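Local coordinates for protein methylglyoxal reductase (NADPH-dependent) (Candida albicans SC5314, PDB 6KWS) that probably reduces methylglyoxal with NADPH as hydride donor, as an extended short-chain dehydrogenase/reductase of the dihydroflavonol-4-reductase type, at residues 24-29 with 249-254; 146-151 with 258-263; 199-204 with 331-336; 274-279 with 325-330. The protein carries 1 engineered substitution. All blocks are in the same frame, centred on the assembly; numbering follows the deposited sequence.

Contact 1: 24-29 with 249-254; sequences KNYQVI and IAFENE
Tyr-26 and Phe-251 make the tightly packed half of this contact, in which the edge of the Phe-251 ring is turned toward the face of the tyrosine in an offset edge-to-face pair. The centroids stand 5.7 Å apart with the ring planes at 78°, and the closest ring carbons, Tyr-26 CZ and Phe-251 CE1, are separated by 4.0 Å. The two side chains reach toward each other, one from the loop leading into strand 27-32 and the other from the last turn of helix 240-252. Phe-251 has its CG between the backbone N and the carbonyl carbon (chi1 72°), and this torsion carries the ring over toward Tyr-26.

The looser half faces solvent. Here Lys-24 runs toward Glu-252, and NZ reaches OE1 at 3.5 Å in a salt bridge, with the lysine CE also lying beside the carboxylate. The other oxygen, OE2, sits at the edge of the Tyr-26 ring close to its plane; its modelled separation from the phenol oxygen is doubtful at this resolution and defines no bond.

Leu-21 of helix 12-23 touches both aromatic side chains, while Val-4 of the adjacent strand 3-7 packs on Tyr-26. The contact thus closes helix 240-252 over the beta-alpha-beta start of the Rossmann fold.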
loop_
_atom_site.group_PDB
_atom_site.type_symbol
_atom_site.label_atom_id
_atom_site.label_comp_id
_atom_site.label_asym_id
_atom_site.label_seq_id
_atom_site.Cartn_x
_atom_site.Cartn_y
_atom_site.Cartn_z
ATOM N N LYS A 24 -16.781 8.778 -7.556
ATOM C CA LYS A 24 -16.723 10.231 -7.623
ATOM C C LYS A 24 -16.744 10.727 -9.068
ATOM O O LYS A 24 -16.320 11.850 -9.343
ATOM C CB LYS A 24 -15.487 10.751 -6.880
ATOM C CG LYS A 24 -15.607 10.692 -5.354
ATOM C CD LYS A 24 -14.259 10.770 -4.626
ATOM C CE LYS A 24 -14.279 11.855 -3.559
ATOM N NZ LYS A 24 -13.557 11.486 -2.300
ATOM N N ASN A 25 -17.212 9.893 -9.994
ATOM C CA ASN A 25 -17.394 10.260 -11.399
ATOM C C ASN A 25 -16.116 10.809 -12.040
ATOM O O ASN A 25 -16.173 11.713 -12.880
ATOM C CB ASN A 25 -18.559 11.249 -11.560
ATOM C CG ASN A 25 -19.851 10.751 -10.889
ATOM O OD1 ASN A 25 -20.272 9.598 -11.080
ATOM N ND2 ASN A 25 -20.471 11.617 -10.084
ATOM N N TYR A 26 -14.958 10.269 -11.671
ATOM C CA TYR A 26 -13.766 10.489 -12.477
ATOM C C TYR A 26 -13.736 9.524 -13.654
ATOM O O TYR A 26 -14.340 8.446 -13.625
ATOM C CB TYR A 26 -12.493 10.304 -11.658
ATOM C CG TYR A 26 -12.263 11.353 -10.605
ATOM C CD1 TYR A 26 -11.614 12.552 -10.921
ATOM C CD2 TYR A 26 -12.671 11.141 -9.283
ATOM C CE1 TYR A 26 -11.384 13.506 -9.955
ATOM C CE2 TYR A 26 -12.444 12.092 -8.309
ATOM C CZ TYR A 26 -11.802 13.273 -8.652
ATOM O OH TYR A 26 -11.581 14.227 -7.688
ATOM N N GLN A 27 -13.024 9.910 -14.700
ATOM C CA GLN A 27 -12.733 8.974 -15.773
ATOM C C GLN A 27 -11.404 8.307 -15.440
ATOM O O GLN A 27 -10.385 8.985 -15.257
ATOM C CB GLN A 27 -12.713 9.667 -17.137
ATOM C CG GLN A 27 -14.125 9.878 -17.697
ATOM C CD GLN A 27 -14.164 9.934 -19.214
ATOM O OE1 GLN A 27 -14.122 11.019 -19.815
ATOM N NE2 GLN A 27 -14.242 8.758 -19.847
ATOM N N VAL A 28 -11.426 6.986 -15.314
ATOM C CA VAL A 28 -10.273 6.227 -14.855
ATOM C C VAL A 28 -9.682 5.460 -16.026
ATOM O O VAL A 28 -10.403 4.792 -16.775
ATOM C CB VAL A 28 -10.649 5.281 -13.708
ATOM C CG1 VAL A 28 -9.399 4.628 -13.132
ATOM C CG2 VAL A 28 -11.388 6.066 -12.649
ATOM N N ILE A 29 -8.375 5.569 -16.181
ATOM C CA ILE A 29 -7.617 4.741 -17.099
ATOM C C ILE A 29 -6.653 3.935 -16.249
ATOM O O ILE A 29 -5.690 4.480 -15.693
ATOM C CB ILE A 29 -6.861 5.564 -18.145
ATOM C CG1 ILE A 29 -7.819 6.479 -18.899
ATOM C CG2 ILE A 29 -6.094 4.636 -19.087
ATOM C CD1 ILE A 29 -7.098 7.578 -19.641
ATOM N N ILE A 249 -7.693 11.654 -1.575
ATOM C CA ILE A 249 -7.570 12.945 -0.905
ATOM C C ILE A 249 -6.227 13.581 -1.240
ATOM O O ILE A 249 -6.104 14.809 -1.262
ATOM C CB ILE A 249 -7.768 12.805 0.625
ATOM C CG1 ILE A 249 -9.074 12.071 0.964
ATOM C CG2 ILE A 249 -7.747 14.168 1.299
ATOM C CD1 ILE A 249 -10.310 12.811 0.542
ATOM N N ALA A 250 -5.229 12.764 -1.586
ATOM C CA ALA A 250 -3.877 13.276 -1.768
ATOM C C ALA A 250 -3.761 14.211 -2.964
ATOM O O ALA A 250 -2.895 15.098 -2.960
ATOM C CB ALA A 250 -2.887 12.123 -1.915
ATOM N N PHE A 251 -4.585 14.036 -4.002
ATOM C CA PHE A 251 -4.563 14.991 -5.102
ATOM C C PHE A 251 -5.761 15.940 -5.123
ATOM O O PHE A 251 -5.702 16.963 -5.807
ATOM C CB PHE A 251 -4.441 14.267 -6.452
ATOM C CG PHE A 251 -5.682 13.530 -6.879
ATOM C CD1 PHE A 251 -6.757 14.205 -7.456
ATOM C CD2 PHE A 251 -5.760 12.159 -6.745
ATOM C CE1 PHE A 251 -7.902 13.530 -7.857
ATOM C CE2 PHE A 251 -6.897 11.478 -7.140
ATOM C CZ PHE A 251 -7.970 12.167 -7.704
ATOM N N GLU A 252 -6.837 15.640 -4.399
ATOM C CA GLU A 252 -7.985 16.540 -4.379
ATOM C C GLU A 252 -7.785 17.698 -3.413
ATOM O O GLU A 252 -8.286 18.802 -3.651
ATOM C CB GLU A 252 -9.251 15.779 -3.990
ATOM C CG GLU A 252 -9.786 14.798 -5.020
ATOM C CD GLU A 252 -11.152 14.241 -4.602
ATOM O OE1 GLU A 252 -11.369 14.026 -3.378
ATOM O OE2 GLU A 252 -12.013 14.029 -5.492
ATOM N N ASN A 253 -7.090 17.454 -2.312
ATOM C CA ASN A 253 -6.715 18.500 -1.375
ATOM C C ASN A 253 -5.401 19.133 -1.820
ATOM O O ASN A 253 -4.412 18.435 -2.072
ATOM C CB ASN A 253 -6.597 17.916 0.031
ATOM C CG ASN A 253 -6.144 18.923 1.044
ATOM O OD1 ASN A 253 -5.917 20.093 0.725
ATOM N ND2 ASN A 253 -6.020 18.482 2.292
ATOM N N GLU A 254 -5.396 20.462 -1.907
ATOM C CA GLU A 254 -4.205 21.157 -2.378
ATOM C C GLU A 254 -3.082 21.106 -1.344
ATOM O O GLU A 254 -1.905 21.045 -1.710
ATOM C CB GLU A 254 -4.542 22.608 -2.748
ATOM C CG GLU A 254 -5.808 22.804 -3.623
ATOM C CD GLU A 254 -7.148 22.659 -2.841
ATOM O OE1 GLU A 254 -8.033 21.891 -3.294
ATOM O OE2 GLU A 254 -7.315 23.296 -1.768
#

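Contact 2: 146-151 with 258-263; sequences KDWNEI and NQRILL
A bend at chi3 (92°) turns the guanidinium of Arg-260 out of line with its otherwise extended chain, while chi1 of Trp-148, with CG anti to the carbonyl carbon, places the indole where its face meets the guanidinium. The two flat groups stack almost perfectly parallel, their planes 2° apart. Arg-260 CZ lies 3.8 Å from the centroid of the six-membered ring in a cation-pi contact, and NH2 sits over the centre of the indole. NH1 passes above Trp-148 NE1 at 3.4 Å; both are donors, so this is stacking and no bond.

In its own plane the guanidinium is held at the edge: NH1 donates to Asp-147 O at 3.0 Å with a nearly straight N-H (165°), although it approaches from above the carbonyl plane. Glu-145 O receives a second bond from NH1, and NE forms a salt bridge with Glu-172.

The arginine stands on strand 260-269 of the central sheet and fastens the loop after strand 142-143; the side chain of Trp-148 lies about 8 Å from that of Lys-168, a residue of the NADPH site. These partners probably offset the charge of the largely buried guanidinium, and the bonds from NH1 and NE hold its plane parallel to the indole.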
loop_
_atom_site.group_PDB
_atom_site.type_symbol
_atom_site.label_atom_id
_atom_site.label_comp_id
_atom_site.label_asym_id
_atom_site.label_seq_id
_atom_site.Cartn_x
_atom_site.Cartn_y
_atom_site.Cartn_z
ATOM N N LYS A 146 8.558 13.193 8.893
ATOM C CA LYS A 146 9.897 13.667 8.566
ATOM C C LYS A 146 10.962 12.606 8.738
ATOM O O LYS A 146 12.036 12.744 8.154
ATOM C CB LYS A 146 10.265 14.869 9.426
ATOM C CG LYS A 146 9.102 15.779 9.659
ATOM C CD LYS A 146 9.413 17.203 9.333
ATOM C CE LYS A 146 8.248 18.070 9.756
ATOM N NZ LYS A 146 8.462 19.510 9.488
ATOM N N ASP A 147 10.697 11.568 9.528
ATOM C CA ASP A 147 11.671 10.507 9.742
ATOM C C ASP A 147 11.883 9.685 8.473
ATOM O O ASP A 147 10.942 9.400 7.729
ATOM C CB ASP A 147 11.216 9.602 10.886
ATOM C CG ASP A 147 11.381 10.258 12.251
ATOM O OD1 ASP A 147 10.462 10.994 12.703
ATOM O OD2 ASP A 147 12.454 10.050 12.857
ATOM N N TRP A 148 13.130 9.301 8.227
ATOM C CA TRP A 148 13.483 8.440 7.109
ATOM C C TRP A 148 14.137 7.170 7.629
ATOM O O TRP A 148 14.877 7.202 8.615
ATOM C CB TRP A 148 14.435 9.146 6.136
ATOM C CG TRP A 148 13.724 9.965 5.140
ATOM C CD1 TRP A 148 13.277 11.246 5.291
ATOM C CD2 TRP A 148 13.334 9.552 3.830
ATOM N NE1 TRP A 148 12.635 11.662 4.144
ATOM C CE2 TRP A 148 12.661 10.642 3.228
ATOM C CE3 TRP A 148 13.488 8.366 3.103
ATOM C CZ2 TRP A 148 12.146 10.582 1.932
ATOM C CZ3 TRP A 148 12.978 8.309 1.808
ATOM C CH2 TRP A 148 12.317 9.412 1.238
ATOM N N ASN A 149 13.847 6.045 6.973
ATOM C CA ASN A 149 14.570 4.816 7.271
ATOM C C ASN A 149 16.044 5.061 6.961
ATOM O O ASN A 149 16.415 5.308 5.802
ATOM C CB ASN A 149 13.998 3.625 6.487
ATOM C CG ASN A 149 14.651 2.282 6.860
ATOM O OD1 ASN A 149 15.649 2.227 7.588
ATOM N ND2 ASN A 149 14.092 1.190 6.338
ATOM N N GLU A 150 16.898 5.025 7.982
ATOM C CA GLU A 150 18.285 5.382 7.714
ATOM C C GLU A 150 19.136 4.185 7.309
ATOM O O GLU A 150 20.365 4.292 7.305
ATOM C CB GLU A 150 18.893 6.133 8.923
ATOM C CG GLU A 150 18.322 7.565 9.056
ATOM C CD GLU A 150 18.763 8.524 7.928
ATOM O OE1 GLU A 150 19.862 9.150 8.026
ATOM O OE2 GLU A 150 18.016 8.603 6.920
ATOM N N ILE A 151 18.516 3.083 6.879
ATOM C CA ILE A 151 19.290 1.912 6.489
ATOM C C ILE A 151 20.182 2.263 5.303
ATOM O O ILE A 151 19.784 2.994 4.393
ATOM C CB ILE A 151 18.361 0.721 6.183
ATOM C CG1 ILE A 151 19.190 -0.525 5.808
ATOM C CG2 ILE A 151 17.379 1.070 5.077
ATOM C CD1 ILE A 151 18.377 -1.849 5.713
ATOM N N ASN A 258 3.566 17.858 -2.345
ATOM C CA ASN A 258 4.910 17.704 -1.788
ATOM C C ASN A 258 4.870 17.262 -0.331
ATOM O O ASN A 258 5.753 17.605 0.455
ATOM C CB ASN A 258 5.740 18.987 -1.961
ATOM C CG ASN A 258 6.083 19.249 -3.429
ATOM O OD1 ASN A 258 6.920 18.545 -4.021
ATOM N ND2 ASN A 258 5.384 20.215 -4.045
ATOM N N GLN A 259 3.847 16.492 0.029
ATOM C CA GLN A 259 3.735 15.896 1.348
ATOM C C GLN A 259 4.019 14.401 1.280
ATOM O O GLN A 259 3.743 13.744 0.269
ATOM C CB GLN A 259 2.344 16.122 1.957
ATOM C CG GLN A 259 2.001 17.582 2.221
ATOM C CD GLN A 259 3.092 18.323 2.975
ATOM O OE1 GLN A 259 3.616 17.847 3.974
ATOM N NE2 GLN A 259 3.463 19.484 2.463
ATOM N N ARG A 260 4.602 13.882 2.366
ATOM C CA ARG A 260 4.631 12.452 2.660
ATOM C C ARG A 260 3.549 12.172 3.689
ATOM O O ARG A 260 3.608 12.697 4.804
ATOM C CB ARG A 260 5.967 12.013 3.233
ATOM C CG ARG A 260 7.157 12.224 2.365
ATOM C CD ARG A 260 8.353 11.902 3.226
ATOM N NE ARG A 260 8.771 10.510 3.117
ATOM C CZ ARG A 260 9.391 9.847 4.090
ATOM N NH1 ARG A 260 9.638 10.451 5.254
ATOM N NH2 ARG A 260 9.759 8.580 3.903
ATOM N N ILE A 261 2.570 11.354 3.334
ATOM C CA ILE A 261 1.427 11.134 4.200
ATOM C C ILE A 261 1.570 9.757 4.832
ATOM O O ILE A 261 1.576 8.732 4.137
ATOM C CB ILE A 261 0.103 11.302 3.442
ATOM C CG1 ILE A 261 -0.070 12.761 3.032
ATOM C CG2 ILE A 261 -1.040 11.035 4.338
ATOM C CD1 ILE A 261 -0.395 12.953 1.591
ATOM N N LEU A 262 1.705 9.736 6.150
ATOM C CA LEU A 262 1.798 8.483 6.885
ATOM C C LEU A 262 0.393 7.904 7.081
ATOM O O LEU A 262 -0.521 8.600 7.549
ATOM C CB LEU A 262 2.502 8.734 8.215
ATOM C CG LEU A 262 3.382 7.669 8.856
ATOM C CD1 LEU A 262 4.125 8.250 10.085
ATOM C CD2 LEU A 262 2.524 6.486 9.250
ATOM N N LEU A 263 0.206 6.640 6.709
ATOM C CA LEU A 263 -1.082 5.983 6.882
ATOM C C LEU A 263 -0.917 4.876 7.900
ATOM O O LEU A 263 -0.362 3.809 7.603
ATOM C CB LEU A 263 -1.653 5.467 5.569
ATOM C CG LEU A 263 -2.696 6.556 5.331
ATOM C CD1 LEU A 263 -2.078 7.727 4.569
ATOM C CD2 LEU A 263 -3.996 6.077 4.741
#

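Contact 3: 199-204 with 331-336; sequences GPQSFG and VEQIVN
Pro-200 and Gln-201 carry the loop past helix 323-337 in an extended, polyproline-like backbone conformation, which brings the peptide N and O of Gln-201 within reach of a single side chain, that of Gln-333. With chi1 at -161° and an extended chain beyond CG, Gln-333 reaches from the helix to the loop.

There the amide grips Gln-201 twice. OE1 accepts from Gln-201 N at 2.8 Å, the donor lying in the carbonyl plane on a lone pair, and NE2 donates to Gln-201 O at 2.6 Å. Both bonds are noticeably bent, with N-H angles of 144° and 141°, as expected when one amide serves the N and O of the same residue. The pairing is consistent with the modelled orientation of the amide, oxygen toward Gln-201 N and nitrogen toward Gln-201 O. CA and CB of Pro-200 lie beside OE1, and Gly-204 covers part of the glutamine from the far end of the loop.

The side chain of Gln-201 itself crosses that of Gln-333 at about a right angle and leads away, passing about 4 Å from the side chain of Phe-12, a residue of the NADPH site. His-16 and Lys-19 of helix 12-23 bond to Pro-200 O and Ser-202 O, so the loop is wedged between the first helix of the nucleotide-binding fold and the C-terminal helix 323-337.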
loop_
_atom_site.group_PDB
_atom_site.type_symbol
_atom_site.label_atom_id
_atom_site.label_comp_id
_atom_site.label_asym_id
_atom_site.label_seq_id
_atom_site.Cartn_x
_atom_site.Cartn_y
_atom_site.Cartn_z
ATOM N N GLY A 199 -7.448 -5.540 5.708
ATOM C CA GLY A 199 -8.743 -5.222 5.161
ATOM C C GLY A 199 -9.124 -6.165 4.045
ATOM O O GLY A 199 -8.286 -6.888 3.502
ATOM N N PRO A 200 -10.404 -6.166 3.680
ATOM C CA PRO A 200 -10.880 -7.067 2.624
ATOM C C PRO A 200 -10.444 -6.613 1.237
ATOM O O PRO A 200 -10.127 -5.443 1.008
ATOM C CB PRO A 200 -12.395 -6.964 2.766
ATOM C CG PRO A 200 -12.555 -5.489 3.155
ATOM C CD PRO A 200 -11.469 -5.258 4.145
ATOM N N GLN A 201 -10.482 -7.551 0.294
ATOM C CA GLN A 201 -10.372 -7.197 -1.117
ATOM C C GLN A 201 -11.653 -6.558 -1.655
ATOM O O GLN A 201 -12.750 -6.761 -1.132
ATOM C CB GLN A 201 -10.035 -8.428 -1.944
ATOM C CG GLN A 201 -8.949 -9.253 -1.340
ATOM C CD GLN A 201 -8.048 -9.821 -2.382
ATOM O OE1 GLN A 201 -8.326 -10.882 -2.942
ATOM N NE2 GLN A 201 -6.954 -9.118 -2.664
ATOM N N SER A 202 -11.509 -5.780 -2.724
ATOM C CA SER A 202 -12.683 -5.101 -3.270
ATOM C C SER A 202 -13.760 -6.086 -3.689
ATOM O O SER A 202 -14.948 -5.744 -3.717
ATOM C CB SER A 202 -12.299 -4.222 -4.466
ATOM O OG SER A 202 -11.144 -3.451 -4.192
ATOM N N PHE A 203 -13.366 -7.314 -3.993
ATOM C CA PHE A 203 -14.254 -8.318 -4.540
ATOM C C PHE A 203 -13.926 -9.655 -3.898
ATOM O O PHE A 203 -12.755 -10.040 -3.814
ATOM C CB PHE A 203 -14.108 -8.363 -6.064
ATOM C CG PHE A 203 -14.529 -7.076 -6.738
ATOM C CD1 PHE A 203 -15.870 -6.808 -6.970
ATOM C CD2 PHE A 203 -13.590 -6.109 -7.081
ATOM C CE1 PHE A 203 -16.269 -5.612 -7.575
ATOM C CE2 PHE A 203 -13.978 -4.911 -7.670
ATOM C CZ PHE A 203 -15.324 -4.660 -7.926
ATOM N N GLY A 204 -14.962 -10.338 -3.404
ATOM C CA GLY A 204 -14.789 -11.664 -2.847
ATOM C C GLY A 204 -14.308 -12.678 -3.855
ATOM O O GLY A 204 -13.708 -13.686 -3.466
ATOM N N VAL A 331 -11.639 -11.327 7.769
ATOM C CA VAL A 331 -11.917 -12.730 8.030
ATOM C C VAL A 331 -13.257 -13.123 7.417
ATOM O O VAL A 331 -13.380 -14.191 6.795
ATOM C CB VAL A 331 -11.877 -13.012 9.546
ATOM C CG1 VAL A 331 -12.303 -14.466 9.836
ATOM C CG2 VAL A 331 -10.501 -12.746 10.092
ATOM N N GLU A 332 -14.281 -12.270 7.593
ATOM C CA GLU A 332 -15.604 -12.556 7.049
ATOM C C GLU A 332 -15.501 -12.870 5.571
ATOM O O GLU A 332 -16.030 -13.878 5.087
ATOM C CB GLU A 332 -16.537 -11.365 7.274
ATOM C CG GLU A 332 -18.012 -11.743 7.425
ATOM C CD GLU A 332 -18.981 -10.619 7.006
ATOM O OE1 GLU A 332 -20.220 -10.846 7.061
ATOM O OE2 GLU A 332 -18.507 -9.519 6.613
ATOM N N GLN A 333 -14.757 -12.036 4.850
ATOM C CA GLN A 333 -14.601 -12.226 3.419
ATOM C C GLN A 333 -13.923 -13.549 3.115
ATOM O O GLN A 333 -14.411 -14.327 2.303
ATOM C CB GLN A 333 -13.818 -11.061 2.850
ATOM C CG GLN A 333 -13.944 -10.883 1.373
ATOM C CD GLN A 333 -12.942 -9.883 0.861
ATOM O OE1 GLN A 333 -11.809 -9.821 1.341
ATOM N NE2 GLN A 333 -13.354 -9.077 -0.099
ATOM N N ILE A 334 -12.810 -13.835 3.780
ATOM C CA ILE A 334 -12.091 -15.085 3.544
ATOM C C ILE A 334 -12.986 -16.286 3.830
ATOM O O ILE A 334 -13.072 -17.226 3.030
ATOM C CB ILE A 334 -10.814 -15.137 4.403
ATOM C CG1 ILE A 334 -9.859 -13.993 4.051
ATOM C CG2 ILE A 334 -10.145 -16.495 4.287
ATOM C CD1 ILE A 334 -8.561 -13.994 4.866
ATOM N N VAL A 335 -13.637 -16.291 4.995
ATOM C CA VAL A 335 -14.410 -17.460 5.404
ATOM C C VAL A 335 -15.565 -17.701 4.434
ATOM O O VAL A 335 -15.749 -18.813 3.920
ATOM C CB VAL A 335 -14.894 -17.293 6.857
ATOM C CG1 VAL A 335 -15.986 -18.254 7.168
ATOM C CG2 VAL A 335 -13.742 -17.526 7.807
ATOM N N ASN A 336 -16.342 -16.658 4.143
ATOM C CA ASN A 336 -17.456 -16.815 3.214
ATOM C C ASN A 336 -16.990 -17.202 1.814
ATOM O O ASN A 336 -17.719 -17.882 1.088
ATOM C CB ASN A 336 -18.293 -15.533 3.151
ATOM C CG ASN A 336 -18.956 -15.203 4.479
ATOM O OD1 ASN A 336 -19.056 -16.059 5.375
ATOM N ND2 ASN A 336 -19.411 -13.952 4.618
#

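Contact 4: 274-279 with 325-330; sequences VDIIND and QSVYDT
Val-327 meets Ile-276 and Ile-277 through aliphatic branches alone; the one aromatic ring here, that of Tyr-328, stands beside their contact, with OD1 of its neighbour Asp-329 in plane at its edge and the ring of Phe-281 meeting it at planes about 30° apart. The nearest approach is between methyls, Ile-276 CG2 to Val-327 CG1 at 3.7 Å. Ile-276 also extends CD1 alongside the second valine branch, 4.0 Å from Val-327 CG2, so the valine lies against both arms of the isoleucine. Ile-277 comes in at about a right angle, its CG1 4.1 Å from Val-327 CG1. That methyl is anti to the backbone N of Val-327 (chi1 170°) and serves both isoleucines.

These are helices 270-280 and 323-337, which meet here in the C-terminal part of the chain, a part that in extended short-chain reductases usually helps form the substrate side of the cleft. Ile-221 and Leu-222 of helix 216-222 close in on Ile-277, and Leu-273 adds to the cover of Val-327. Within helix 323-337, Thr-330 OG1 donates to Ser-326 O at 2.6 Å, while the Thr-330 N-H reaches the same oxygen from the opposite face of its plane. Asp-329 is tied to Arg-241 by a salt bridge.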
loop_
_atom_site.group_PDB
_atom_site.type_symbol
_atom_site.label_atom_id
_atom_site.label_comp_id
_atom_site.label_asym_id
_atom_site.label_seq_id
_atom_site.Cartn_x
_atom_site.Cartn_y
_atom_site.Cartn_z
ATOM N N VAL A 274 -5.612 -12.800 17.041
ATOM C CA VAL A 274 -6.196 -13.983 17.675
ATOM C C VAL A 274 -7.384 -13.596 18.551
ATOM O O VAL A 274 -8.496 -14.111 18.378
ATOM C CB VAL A 274 -5.136 -14.740 18.488
ATOM C CG1 VAL A 274 -5.778 -15.901 19.213
ATOM C CG2 VAL A 274 -4.029 -15.222 17.564
ATOM N N ASP A 275 -7.168 -12.658 19.483
ATOM C CA ASP A 275 -8.231 -12.227 20.395
ATOM C C ASP A 275 -9.473 -11.750 19.645
ATOM O O ASP A 275 -10.600 -12.124 19.998
ATOM C CB ASP A 275 -7.728 -11.117 21.323
ATOM C CG ASP A 275 -6.773 -11.628 22.408
ATOM O OD1 ASP A 275 -6.674 -12.870 22.597
ATOM O OD2 ASP A 275 -6.123 -10.776 23.077
ATOM N N ILE A 276 -9.294 -10.903 18.621
ATOM C CA ILE A 276 -10.441 -10.413 17.858
ATOM C C ILE A 276 -11.189 -11.572 17.219
ATOM O O ILE A 276 -12.427 -11.627 17.251
ATOM C CB ILE A 276 -10.007 -9.392 16.796
ATOM C CG1 ILE A 276 -9.503 -8.100 17.448
ATOM C CG2 ILE A 276 -11.163 -9.101 15.865
ATOM C CD1 ILE A 276 -9.154 -6.993 16.450
ATOM N N ILE A 277 -10.451 -12.517 16.632
ATOM C CA ILE A 277 -11.086 -13.617 15.916
ATOM C C ILE A 277 -11.818 -14.527 16.897
ATOM O O ILE A 277 -12.991 -14.871 16.691
ATOM C CB ILE A 277 -10.039 -14.376 15.076
ATOM C CG1 ILE A 277 -9.447 -13.435 14.014
ATOM C CG2 ILE A 277 -10.639 -15.638 14.416
ATOM C CD1 ILE A 277 -8.326 -14.056 13.181
ATOM N N ASN A 278 -11.150 -14.891 18.003
ATOM C CA ASN A 278 -11.788 -15.753 18.995
ATOM C C ASN A 278 -13.053 -15.116 19.572
ATOM O O ASN A 278 -14.002 -15.839 19.910
ATOM C CB ASN A 278 -10.796 -16.126 20.095
ATOM C CG ASN A 278 -9.995 -17.376 19.753
ATOM O OD1 ASN A 278 -10.570 -18.380 19.344
ATOM N ND2 ASN A 278 -8.677 -17.334 19.943
ATOM N N ASP A 279 -13.126 -13.778 19.624
ATOM C CA ASP A 279 -14.306 -13.118 20.180
ATOM C C ASP A 279 -15.390 -12.766 19.151
ATOM O O ASP A 279 -16.529 -12.489 19.542
ATOM C CB ASP A 279 -13.885 -11.859 20.949
ATOM C CG ASP A 279 -13.529 -12.169 22.432
ATOM O OD1 ASP A 279 -14.470 -12.495 23.212
ATOM O OD2 ASP A 279 -12.312 -12.112 22.810
ATOM N N GLN A 325 -12.988 -3.779 13.246
ATOM C CA GLN A 325 -13.685 -3.724 11.967
ATOM C C GLN A 325 -12.822 -4.302 10.862
ATOM O O GLN A 325 -13.261 -5.162 10.091
ATOM C CB GLN A 325 -14.083 -2.289 11.628
ATOM C CG GLN A 325 -14.675 -1.564 12.788
ATOM C CD GLN A 325 -15.057 -0.149 12.460
ATOM O OE1 GLN A 325 -14.193 0.724 12.318
ATOM N NE2 GLN A 325 -16.359 0.099 12.345
ATOM N N SER A 326 -11.573 -3.847 10.789
ATOM C CA SER A 326 -10.691 -4.250 9.708
ATOM C C SER A 326 -10.453 -5.752 9.740
ATOM O O SER A 326 -10.560 -6.434 8.711
ATOM C CB SER A 326 -9.378 -3.475 9.813
ATOM O OG SER A 326 -8.622 -3.593 8.618
ATOM N N VAL A 327 -10.140 -6.291 10.921
ATOM C CA VAL A 327 -9.903 -7.728 11.031
ATOM C C VAL A 327 -11.162 -8.504 10.688
ATOM O O VAL A 327 -11.114 -9.486 9.933
ATOM C CB VAL A 327 -9.388 -8.085 12.435
ATOM C CG1 VAL A 327 -9.389 -9.592 12.624
ATOM C CG2 VAL A 327 -8.011 -7.532 12.617
ATOM N N TYR A 328 -12.307 -8.062 11.223
ATOM C CA TYR A 328 -13.577 -8.748 10.996
ATOM C C TYR A 328 -13.935 -8.760 9.525
ATOM O O TYR A 328 -14.224 -9.822 8.955
ATOM C CB TYR A 328 -14.700 -8.077 11.787
ATOM C CG TYR A 328 -16.041 -8.735 11.591
ATOM C CD1 TYR A 328 -16.392 -9.857 12.331
ATOM C CD2 TYR A 328 -16.965 -8.237 10.672
ATOM C CE1 TYR A 328 -17.618 -10.460 12.168
ATOM C CE2 TYR A 328 -18.193 -8.836 10.503
ATOM C CZ TYR A 328 -18.515 -9.952 11.254
ATOM O OH TYR A 328 -19.737 -10.579 11.114
ATOM N N ASP A 329 -13.930 -7.579 8.893
ATOM C CA ASP A 329 -14.258 -7.507 7.479
ATOM C C ASP A 329 -13.351 -8.405 6.662
ATOM O O ASP A 329 -13.780 -8.957 5.646
ATOM C CB ASP A 329 -14.152 -6.074 6.979
ATOM C CG ASP A 329 -15.206 -5.172 7.558
ATOM O OD1 ASP A 329 -16.159 -5.671 8.194
ATOM O OD2 ASP A 329 -15.083 -3.945 7.362
ATOM N N THR A 330 -12.107 -8.589 7.098
ATOM C CA THR A 330 -11.175 -9.416 6.342
ATOM C C THR A 330 -11.495 -10.893 6.516
ATOM O O THR A 330 -11.570 -11.645 5.533
ATOM C CB THR A 330 -9.738 -9.135 6.794
ATOM O OG1 THR A 330 -9.479 -7.733 6.726
ATOM C CG2 THR A 330 -8.720 -9.880 5.934
#

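Contact 4 is the most buried of the four and purely aliphatic across its segments, whereas contact 3, about 12 Å away between centres, is a surface contact made by a polar amide. Both use helix 323-337 and touch directly, Gly-199 and Pro-200 lying against Thr-330. Contacts 1 and 2 are partly buried, and each has one segment on a strand of the central sheet; helix 240-252 leads in sequence to strand 260-269. Each combines a ring with a charge, but the cation is stacked on the aromatic in contact 2, while in contact 1 the salt bridge stands beside the ring pair, at its solvent side. Contacts 2 and 3 lie on opposite sides of the chain's centre.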